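PDB 7AHB: phthiocerol synthesis polyketide synthase type I PpsC from Mycobacterium tuberculosis, which is a multidomain enzyme of phthiocerol lipid synthesis whose acyltransferase domain probably selects the extender unit and loads it onto the acyl carrier protein. Local coordinates for residues V52-G57 with I135-G140; A188-Y193 with D217-K222; G199-P204 with R295-F300. All coordinates share one frame; numbering follows the deposited sequence.

Interaction 1: V52-G57 with I135-G140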
loop_
_atom_site.group_PDB
_atom_site.type_symbol
_atom_site.label_atom_id
_atom_site.label_comp_id
_atom_site.label_asym_id
_atom_site.label_seq_id
_atom_site.Cartn_x
_atom_site.Cartn_y
_atom_site.Cartn_z
ATOM N N VAL A 52 -0.261 0.210 8.060
ATOM C CA VAL A 52 -0.034 -0.570 6.842
ATOM C C VAL A 52 -0.478 0.258 5.639
ATOM O O VAL A 52 -1.652 0.646 5.542
ATOM C CB VAL A 52 -0.790 -1.904 6.885
ATOM C CG1 VAL A 52 -0.672 -2.623 5.554
ATOM C CG2 VAL A 52 -0.282 -2.777 8.055
ATOM N N TYR A 53 0.444 0.478 4.695
ATOM C CA TYR A 53 0.186 1.307 3.517
ATOM C C TYR A 53 0.022 0.388 2.312
ATOM O O TYR A 53 0.966 -0.306 1.912
ATOM C CB TYR A 53 1.306 2.325 3.325
ATOM C CG TYR A 53 1.313 3.331 4.453
ATOM C CD1 TYR A 53 1.995 3.074 5.633
ATOM C CD2 TYR A 53 0.580 4.490 4.367
ATOM C CE1 TYR A 53 1.993 3.975 6.671
ATOM C CE2 TYR A 53 0.555 5.401 5.409
ATOM C CZ TYR A 53 1.265 5.134 6.558
ATOM O OH TYR A 53 1.240 6.028 7.599
ATOM N N SER A 54 -1.192 0.363 1.762
ATOM C CA SER A 54 -1.513 -0.497 0.644
ATOM C C SER A 54 -0.951 0.081 -0.645
ATOM O O SER A 54 -0.733 1.289 -0.776
ATOM C CB SER A 54 -3.022 -0.664 0.519
ATOM O OG SER A 54 -3.332 -1.415 -0.630
ATOM N N GLY A 55 -0.736 -0.796 -1.605
ATOM C CA GLY A 55 -0.235 -0.412 -2.902
ATOM C C GLY A 55 -1.292 -0.212 -3.958
ATOM O O GLY A 55 -0.973 0.162 -5.093
ATOM N N ARG A 56 -2.553 -0.447 -3.630
ATOM C CA ARG A 56 -3.626 -0.350 -4.608
ATOM C C ARG A 56 -4.381 0.963 -4.445
ATOM O O ARG A 56 -4.713 1.375 -3.328
ATOM C CB ARG A 56 -4.610 -1.516 -4.471
ATOM C CG ARG A 56 -4.128 -2.891 -4.962
ATOM C CD ARG A 56 -3.705 -2.899 -6.449
ATOM N NE ARG A 56 -2.245 -2.703 -6.561
ATOM C CZ ARG A 56 -1.316 -3.579 -6.127
ATOM N NH1 ARG A 56 -1.698 -4.729 -5.565
ATOM N NH2 ARG A 56 0.002 -3.309 -6.253
ATOM N N GLY A 57 -4.671 1.611 -5.573
ATOM C CA GLY A 57 -5.568 2.754 -5.562
ATOM C C GLY A 57 -7.000 2.272 -5.445
ATOM O O GLY A 57 -7.412 1.347 -6.150
ATOM N N ILE A 135 4.487 -0.703 7.703
ATOM C CA ILE A 135 4.682 -1.709 6.670
ATOM C C ILE A 135 4.136 -1.132 5.379
ATOM O O ILE A 135 3.010 -0.623 5.369
ATOM C CB ILE A 135 3.957 -3.023 7.006
ATOM C CG1 ILE A 135 4.678 -3.751 8.114
ATOM C CG2 ILE A 135 3.891 -3.911 5.766
ATOM C CD1 ILE A 135 3.897 -4.941 8.670
ATOM N N GLY A 136 4.956 -1.146 4.321
ATOM C CA GLY A 136 4.501 -0.778 2.994
ATOM C C GLY A 136 4.290 -1.976 2.075
ATOM O O GLY A 136 5.188 -2.791 1.878
ATOM N N HIS A 137 3.082 -2.101 1.554
ATOM C CA HIS A 137 2.659 -3.162 0.642
ATOM C C HIS A 137 2.793 -2.631 -0.776
ATOM O O HIS A 137 2.156 -1.641 -1.126
ATOM C CB HIS A 137 1.218 -3.549 0.977
ATOM C CG HIS A 137 0.538 -4.431 -0.023
ATOM N ND1 HIS A 137 0.098 -3.967 -1.245
ATOM C CD2 HIS A 137 0.121 -5.716 0.062
ATOM C CE1 HIS A 137 -0.509 -4.946 -1.893
ATOM N NE2 HIS A 137 -0.501 -6.019 -1.123
ATOM N N SER A 138 3.645 -3.268 -1.570
ATOM C CA SER A 138 3.889 -2.897 -2.961
ATOM C C SER A 138 4.219 -1.402 -3.006
ATOM O O SER A 138 5.043 -0.922 -2.212
ATOM C CB SER A 138 2.676 -3.343 -3.803
ATOM O OG SER A 138 2.801 -2.889 -5.135
ATOM N N MET A 139 3.619 -0.632 -3.904
ATOM C CA MET A 139 4.027 0.759 -4.043
ATOM C C MET A 139 3.734 1.567 -2.781
ATOM O O MET A 139 4.265 2.663 -2.617
ATOM C CB MET A 139 3.324 1.435 -5.231
ATOM C CG MET A 139 3.063 0.574 -6.448
ATOM S SD MET A 139 4.482 -0.037 -7.447
ATOM C CE MET A 139 3.598 -1.249 -8.403
ATOM N N GLY A 140 2.889 1.061 -1.893
ATOM C CA GLY A 140 2.667 1.708 -0.616
ATOM C C GLY A 140 3.907 1.841 0.254
ATOM O O GLY A 140 3.853 2.557 1.261
#

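Interaction 2: A188-Y193 with D217-K222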
loop_
_atom_site.group_PDB
_atom_site.type_symbol
_atom_site.label_atom_id
_atom_site.label_comp_id
_atom_site.label_asym_id
_atom_site.label_seq_id
_atom_site.Cartn_x
_atom_site.Cartn_y
_atom_site.Cartn_z
ATOM N N ALA A 188 3.606 -23.727 -8.313
ATOM C CA ALA A 188 3.290 -24.904 -9.113
ATOM C C ALA A 188 2.388 -24.522 -10.285
ATOM O O ALA A 188 2.653 -24.885 -11.436
ATOM C CB ALA A 188 2.619 -25.967 -8.247
ATOM N N LEU A 189 1.333 -23.758 -10.005
ATOM C CA LEU A 189 0.394 -23.328 -11.045
ATOM C C LEU A 189 1.095 -22.621 -12.192
ATOM O O LEU A 189 0.768 -22.847 -13.356
ATOM C CB LEU A 189 -0.642 -22.402 -10.422
ATOM C CG LEU A 189 -1.702 -21.766 -11.332
ATOM C CD1 LEU A 189 -2.759 -22.777 -11.639
ATOM C CD2 LEU A 189 -2.297 -20.525 -10.648
ATOM N N ILE A 190 2.073 -21.770 -11.893
ATOM C CA ILE A 190 2.691 -20.937 -12.920
ATOM C C ILE A 190 4.040 -21.480 -13.400
ATOM O O ILE A 190 4.764 -20.781 -14.106
ATOM C CB ILE A 190 2.832 -19.491 -12.428
ATOM C CG1 ILE A 190 3.830 -19.409 -11.277
ATOM C CG2 ILE A 190 1.484 -18.949 -11.961
ATOM C CD1 ILE A 190 3.966 -17.993 -10.690
ATOM N N ALA A 191 4.379 -22.723 -13.063
ATOM C CA ALA A 191 5.673 -23.259 -13.473
ATOM C C ALA A 191 5.863 -23.202 -14.988
ATOM O O ALA A 191 6.954 -22.883 -15.470
ATOM C CB ALA A 191 5.820 -24.696 -12.971
ATOM N N ASP A 192 4.825 -23.512 -15.757
ATOM C CA ASP A 192 4.908 -23.501 -17.207
ATOM C C ASP A 192 4.531 -22.158 -17.817
ATOM O O ASP A 192 4.236 -22.106 -19.013
ATOM C CB ASP A 192 4.009 -24.594 -17.797
ATOM C CG ASP A 192 4.322 -24.888 -19.258
ATOM O OD1 ASP A 192 5.517 -25.040 -19.591
ATOM O OD2 ASP A 192 3.371 -24.977 -20.079
ATOM N N TYR A 193 4.546 -21.076 -17.031
ATOM C CA TYR A 193 4.166 -19.734 -17.480
ATOM C C TYR A 193 5.332 -18.791 -17.212
ATOM O O TYR A 193 5.313 -18.024 -16.237
ATOM C CB TYR A 193 2.900 -19.244 -16.770
ATOM C CG TYR A 193 1.664 -20.017 -17.176
ATOM C CD1 TYR A 193 1.357 -21.226 -16.587
ATOM C CD2 TYR A 193 0.797 -19.520 -18.141
ATOM C CE1 TYR A 193 0.231 -21.941 -16.976
ATOM C CE2 TYR A 193 -0.331 -20.236 -18.538
ATOM C CZ TYR A 193 -0.608 -21.437 -17.935
ATOM O OH TYR A 193 -1.730 -22.166 -18.303
ATOM N N ASP A 217 -5.795 -14.077 -17.133
ATOM C CA ASP A 217 -7.154 -14.571 -17.302
ATOM C C ASP A 217 -7.169 -16.083 -17.446
ATOM O O ASP A 217 -8.064 -16.757 -16.918
ATOM C CB ASP A 217 -7.811 -13.917 -18.520
ATOM C CG ASP A 217 -8.212 -12.478 -18.262
ATOM O OD1 ASP A 217 -8.090 -12.027 -17.108
ATOM O OD2 ASP A 217 -8.628 -11.798 -19.216
ATOM N N GLU A 218 -6.219 -16.636 -18.199
ATOM C CA GLU A 218 -6.148 -18.091 -18.336
ATOM C C GLU A 218 -5.914 -18.765 -16.986
ATOM O O GLU A 218 -6.481 -19.826 -16.694
ATOM C CB GLU A 218 -5.045 -18.457 -19.335
ATOM C CG GLU A 218 -4.594 -19.882 -19.312
ATOM C CD GLU A 218 -3.628 -20.201 -20.437
ATOM O OE1 GLU A 218 -3.508 -19.361 -21.347
ATOM O OE2 GLU A 218 -3.014 -21.307 -20.430
ATOM N N LEU A 219 -5.087 -18.161 -16.142
ATOM C CA LEU A 219 -4.781 -18.766 -14.854
ATOM C C LEU A 219 -5.924 -18.579 -13.868
ATOM O O LEU A 219 -6.170 -19.462 -13.039
ATOM C CB LEU A 219 -3.480 -18.163 -14.305
ATOM C CG LEU A 219 -2.259 -18.544 -15.141
ATOM C CD1 LEU A 219 -1.031 -17.759 -14.763
ATOM C CD2 LEU A 219 -1.984 -20.062 -14.962
ATOM N N ILE A 220 -6.636 -17.451 -13.939
ATOM C CA ILE A 220 -7.834 -17.284 -13.121
ATOM C C ILE A 220 -8.847 -18.377 -13.452
ATOM O O ILE A 220 -9.503 -18.940 -12.566
ATOM C CB ILE A 220 -8.447 -15.885 -13.331
ATOM C CG1 ILE A 220 -7.539 -14.800 -12.763
ATOM C CG2 ILE A 220 -9.826 -15.817 -12.714
ATOM C CD1 ILE A 220 -8.054 -13.383 -13.043
ATOM N N ASP A 221 -9.022 -18.664 -14.736
ATOM C CA ASP A 221 -9.981 -19.693 -15.104
ATOM C C ASP A 221 -9.541 -21.055 -14.584
ATOM O O ASP A 221 -10.353 -21.801 -14.029
ATOM C CB ASP A 221 -10.171 -19.737 -16.615
ATOM C CG ASP A 221 -11.282 -20.686 -17.019
ATOM O OD1 ASP A 221 -12.461 -20.379 -16.729
ATOM O OD2 ASP A 221 -10.964 -21.756 -17.569
ATOM N N LYS A 222 -8.257 -21.388 -14.732
ATOM C CA LYS A 222 -7.787 -22.694 -14.270
ATOM C C LYS A 222 -8.017 -22.866 -12.771
ATOM O O LYS A 222 -8.501 -23.917 -12.325
ATOM C CB LYS A 222 -6.316 -22.879 -14.624
ATOM C CG LYS A 222 -5.783 -24.281 -14.293
ATOM C CD LYS A 222 -4.419 -24.527 -14.931
ATOM C CE LYS A 222 -4.521 -25.297 -16.230
ATOM N NZ LYS A 222 -4.659 -26.767 -16.003
#

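Interaction 3: G199-P204 with R295-F300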
loop_
_atom_site.group_PDB
_atom_site.type_symbol
_atom_site.label_atom_id
_atom_site.label_comp_id
_atom_site.label_asym_id
_atom_site.label_seq_id
_atom_site.Cartn_x
_atom_site.Cartn_y
_atom_site.Cartn_z
ATOM N N GLY A 199 3.648 -12.372 -7.534
ATOM C CA GLY A 199 3.810 -10.944 -7.309
ATOM C C GLY A 199 3.739 -10.510 -5.863
ATOM O O GLY A 199 4.526 -9.657 -5.425
ATOM N N ILE A 200 2.811 -11.090 -5.107
ATOM C CA ILE A 200 2.624 -10.722 -3.708
ATOM C C ILE A 200 2.397 -11.985 -2.900
ATOM O O ILE A 200 1.489 -12.766 -3.202
ATOM C CB ILE A 200 1.446 -9.748 -3.499
ATOM C CG1 ILE A 200 1.656 -8.480 -4.342
ATOM C CG2 ILE A 200 1.301 -9.390 -2.008
ATOM C CD1 ILE A 200 0.561 -7.427 -4.162
ATOM N N TYR A 201 3.208 -12.177 -1.857
ATOM C CA TYR A 201 2.901 -13.166 -0.823
ATOM C C TYR A 201 1.889 -12.496 0.097
ATOM O O TYR A 201 2.270 -11.733 0.997
ATOM C CB TYR A 201 4.151 -13.575 -0.056
ATOM C CG TYR A 201 5.265 -14.182 -0.881
ATOM C CD1 TYR A 201 5.325 -15.542 -1.102
ATOM C CD2 TYR A 201 6.260 -13.386 -1.419
ATOM C CE1 TYR A 201 6.355 -16.102 -1.849
ATOM C CE2 TYR A 201 7.300 -13.925 -2.160
ATOM C CZ TYR A 201 7.347 -15.286 -2.367
ATOM O OH TYR A 201 8.376 -15.811 -3.095
ATOM N N ALA A 202 0.591 -12.743 -0.137
ATOM C CA ALA A 202 -0.415 -11.969 0.585
ATOM C C ALA A 202 -0.660 -12.504 1.998
ATOM O O ALA A 202 -0.806 -11.728 2.952
ATOM C CB ALA A 202 -1.721 -11.939 -0.195
ATOM N N SER A 203 -0.714 -13.797 2.151
ATOM C CA SER A 203 -0.994 -14.438 3.421
ATOM C C SER A 203 -0.619 -15.907 3.272
ATOM O O SER A 203 -0.199 -16.330 2.183
ATOM C CB SER A 203 -2.457 -14.291 3.796
ATOM O OG SER A 203 -3.260 -15.136 3.012
ATOM N N PRO A 204 -0.778 -16.721 4.317
ATOM C CA PRO A 204 -0.538 -18.166 4.144
ATOM C C PRO A 204 -1.521 -18.810 3.198
ATOM O O PRO A 204 -1.272 -19.935 2.741
ATOM C CB PRO A 204 -0.675 -18.739 5.564
ATOM C CG PRO A 204 -0.545 -17.546 6.490
ATOM C CD PRO A 204 -1.106 -16.364 5.713
ATOM N N ARG A 295 10.066 -4.354 -8.728
ATOM C CA ARG A 295 10.342 -5.602 -9.426
ATOM C C ARG A 295 10.203 -6.818 -8.534
ATOM O O ARG A 295 9.664 -7.830 -8.977
ATOM C CB ARG A 295 11.753 -5.572 -10.015
ATOM C CG ARG A 295 12.287 -6.911 -10.468
ATOM C CD ARG A 295 11.514 -7.447 -11.662
ATOM N NE ARG A 295 11.954 -8.781 -12.106
ATOM C CZ ARG A 295 11.429 -9.931 -11.666
ATOM N NH1 ARG A 295 10.450 -9.951 -10.748
ATOM N NH2 ARG A 295 11.886 -11.073 -12.138
ATOM N N ASN A 296 10.707 -6.745 -7.300
ATOM C CA ASN A 296 10.698 -7.889 -6.405
ATOM C C ASN A 296 9.277 -8.248 -5.986
ATOM O O ASN A 296 8.393 -7.373 -5.931
ATOM C CB ASN A 296 11.532 -7.593 -5.153
ATOM C CG ASN A 296 13.010 -7.827 -5.373
ATOM O OD1 ASN A 296 13.450 -8.014 -6.505
ATOM N ND2 ASN A 296 13.790 -7.805 -4.290
ATOM N N PRO A 297 9.034 -9.530 -5.673
ATOM C CA PRO A 297 7.747 -9.901 -5.071
ATOM C C PRO A 297 7.588 -9.238 -3.712
ATOM O O PRO A 297 8.574 -8.912 -3.042
ATOM C CB PRO A 297 7.824 -11.425 -4.955
ATOM C CG PRO A 297 9.278 -11.714 -4.887
ATOM C CD PRO A 297 9.957 -10.686 -5.769
ATOM N N VAL A 298 6.330 -9.024 -3.328
ATOM C CA VAL A 298 5.977 -8.268 -2.132
ATOM C C VAL A 298 5.865 -9.243 -0.967
ATOM O O VAL A 298 4.995 -10.112 -0.964
ATOM C CB VAL A 298 4.657 -7.502 -2.321
ATOM C CG1 VAL A 298 4.280 -6.783 -1.009
ATOM C CG2 VAL A 298 4.742 -6.517 -3.475
ATOM N N ARG A 299 6.739 -9.104 0.024
ATOM C CA ARG A 299 6.771 -10.032 1.165
ATOM C C ARG A 299 5.801 -9.580 2.261
ATOM O O ARG A 299 6.172 -9.313 3.406
ATOM C CB ARG A 299 8.188 -10.137 1.702
ATOM C CG ARG A 299 9.238 -10.441 0.678
ATOM C CD ARG A 299 9.500 -11.933 0.557
ATOM N NE ARG A 299 10.391 -12.231 -0.560
ATOM C CZ ARG A 299 10.745 -13.454 -0.936
ATOM N NH1 ARG A 299 10.331 -14.519 -0.251
ATOM N NH2 ARG A 299 11.537 -13.605 -1.992
ATOM N N PHE A 300 4.528 -9.487 1.883
ATOM C CA PHE A 300 3.531 -8.903 2.777
ATOM C C PHE A 300 3.195 -9.855 3.907
ATOM O O PHE A 300 3.150 -9.451 5.061
ATOM C CB PHE A 300 2.256 -8.518 2.009
ATOM C CG PHE A 300 1.235 -7.823 2.855
ATOM C CD1 PHE A 300 1.499 -6.576 3.400
ATOM C CD2 PHE A 300 0.029 -8.409 3.125
ATOM C CE1 PHE A 300 0.570 -5.941 4.196
ATOM C CE2 PHE A 300 -0.906 -7.780 3.924
ATOM C CZ PHE A 300 -0.637 -6.547 4.458
#

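Interaction 1: V52-G57 with I135-G140
Y53 ties the two segments together through its backbone. Its N donates to I135 O at 2.9 Å, and its O accepts from H137 N at 2.8 Å. Both bonds are nearly straight. They pair strands 49-53 and 133-136 in parallel, V52 beside I135 and Y53 beside G136. V52 and I135 lie on one face of the sheet, under I304 of helix 300-308. Y53 points to the other face, where its CB comes within 3.3 Å of G140 O and I135 O lies at the ring edge. The phenol is held at its far end by T121 OG1, and helix 141-147 packs on the ring.

Past the strands the backbones close up. G55 CA sits 3.6 Å from G140 N, and neither glycine has a side chain to keep them apart. G136, S138 and G140 match the GxSxG pattern of a nucleophile elbow, the sharp turn between a strand and helix 141-147. S138 takes the unusual positive phi of such an elbow, 52°. Its OG is hydrogen-bonded to H240 NE2, consistent with the serine-histidine pair of acyltransferases. The H137 ring turns an edge, with ND1, to the backbone at G55, CG being anti to its own N (chi1 169°). There ND1 accepts a bent bond from G55 N at 3.3 Å. The donor is tilted 27° from the ring plane. F300 meets this imidazole edge-to-face.

The packing is looser at R56, which is partly exposed. The S54 hydroxyl shapes this end as an ST turn, its OG accepting from R56 N. The arginine chain bends back at chi2 and chi3. This brings NH2 to 3.0 Å from S138 OG, at the guanidinium edge, while NH1 stays 3.9 Å from H137 CE1.

Interaction 2: A188-Y193 with D217-K222
The Y193 ring carries L219 on one face and E218 at its edge. L219 CD2 lies 3.7 Å from the ring centroid, in a CH-pi contact displaced toward the rim. Its closest ring atom is Y193 CE1, at 3.5 Å. The E218 carboxylate comes near the plane of the ring at its hydroxyl end and is turned 81° against it. Y193 OH donates to E218 OE2 at a short 2.6 Å. The hydroxyl meets this oxygen from above the carboxylate plane, 39° out of it. The E218 chain runs extended beyond CG to get there. The ring is aimed at helix 213-225 because CG of Y193 is anti to the carbonyl carbon (chi1 -68°).

The rest of the contact is apolar. The second methyl of L219, CD1, reaches I190 CG2 at 3.9 Å, and the two side chains cross at about a right angle. L219 CD2 also approaches L189 CG at 4.0 Å, so one leucine serves three partners. K222 adds a methylene of its bent chain: K222 CD is 4.1 Å from L189 CD1.

A type I turn from I190 to Y193 follows the end of helix 183-189 and brings the tyrosine round to the same side as L189. Helices 183-189 and 213-225 belong to a ferredoxin-like subdomain of the acyltransferase. Both pack on its four-stranded antiparallel sheet. I190 and L219 share I209 of strand 207-211, and L189 also rests on L179 of strand 175-179.

Interaction 3: G199-P204 with R295-F300
I200 and V298 form a single backbone bridge, the two chains running almost the same way (13° apart), at a beta bulge. G199 and I200 both face V208 of the next strand, the mark of a classic bulge. Strand 197-201 is at the outer edge of its antiparallel sheet, and the loop before helix 300-308 runs along its other side.

V298 N donates to G199 O at 2.8 Å, tilted from the carbonyl plane. V298 O in turn accepts from Y201 N at 2.9 Å. The same oxygen takes a weak bond from F300 N at 3.0 Å, closing an inverse gamma turn centred on R299. V298 O therefore has two donors, one from each segment. G199 O also has P297 CA beside it at 3.2 Å, a CA-H...O contact. Further along, R299 pairs by its backbone with T270, and Y201 with H301 of helix 300-308. N296 O is bonded to H240 ND1 and so positions a histidine that probably takes part in catalysis.

Side chains fill in round these bonds. I200 and V298 lie side by side, with I200 CG1 3.7 Å from V298 CB. The R299 chain bends at chi2 (-93°), which lays it beside the Y201 ring. The ring and guanidinium planes are only 23° apart. Y201 CE2 lies over one guanidinium face and is 3.6 Å from R299 NH1. P297 CB touches the same ring carbon obliquely. At the helix start, A202 O lies at the edge of the F300 ring, 3.4 Å from F300 CD2.

How the interactions relate
Interaction 1 lies at the centre of the chain, in the parallel sheet of the large subdomain. Interaction 2 is about 25 Å from it, centre to centre, at the surface of the ferredoxin-like subdomain. Interaction 3 comes between, about 11 Å from interaction 1 and 17 Å from interaction 2. It joins strand 197-201 of the small subdomain to the loop leading into helix 300-308. Interactions 1 and 3 touch: H137 NE2 is 3.5 Å from I200 CD1. Interaction 1 comes first along the chain, whereas the segments of interactions 2 and 3 alternate. The probable active site thus sits where the two subdomains meet, with interaction 2 well away from it.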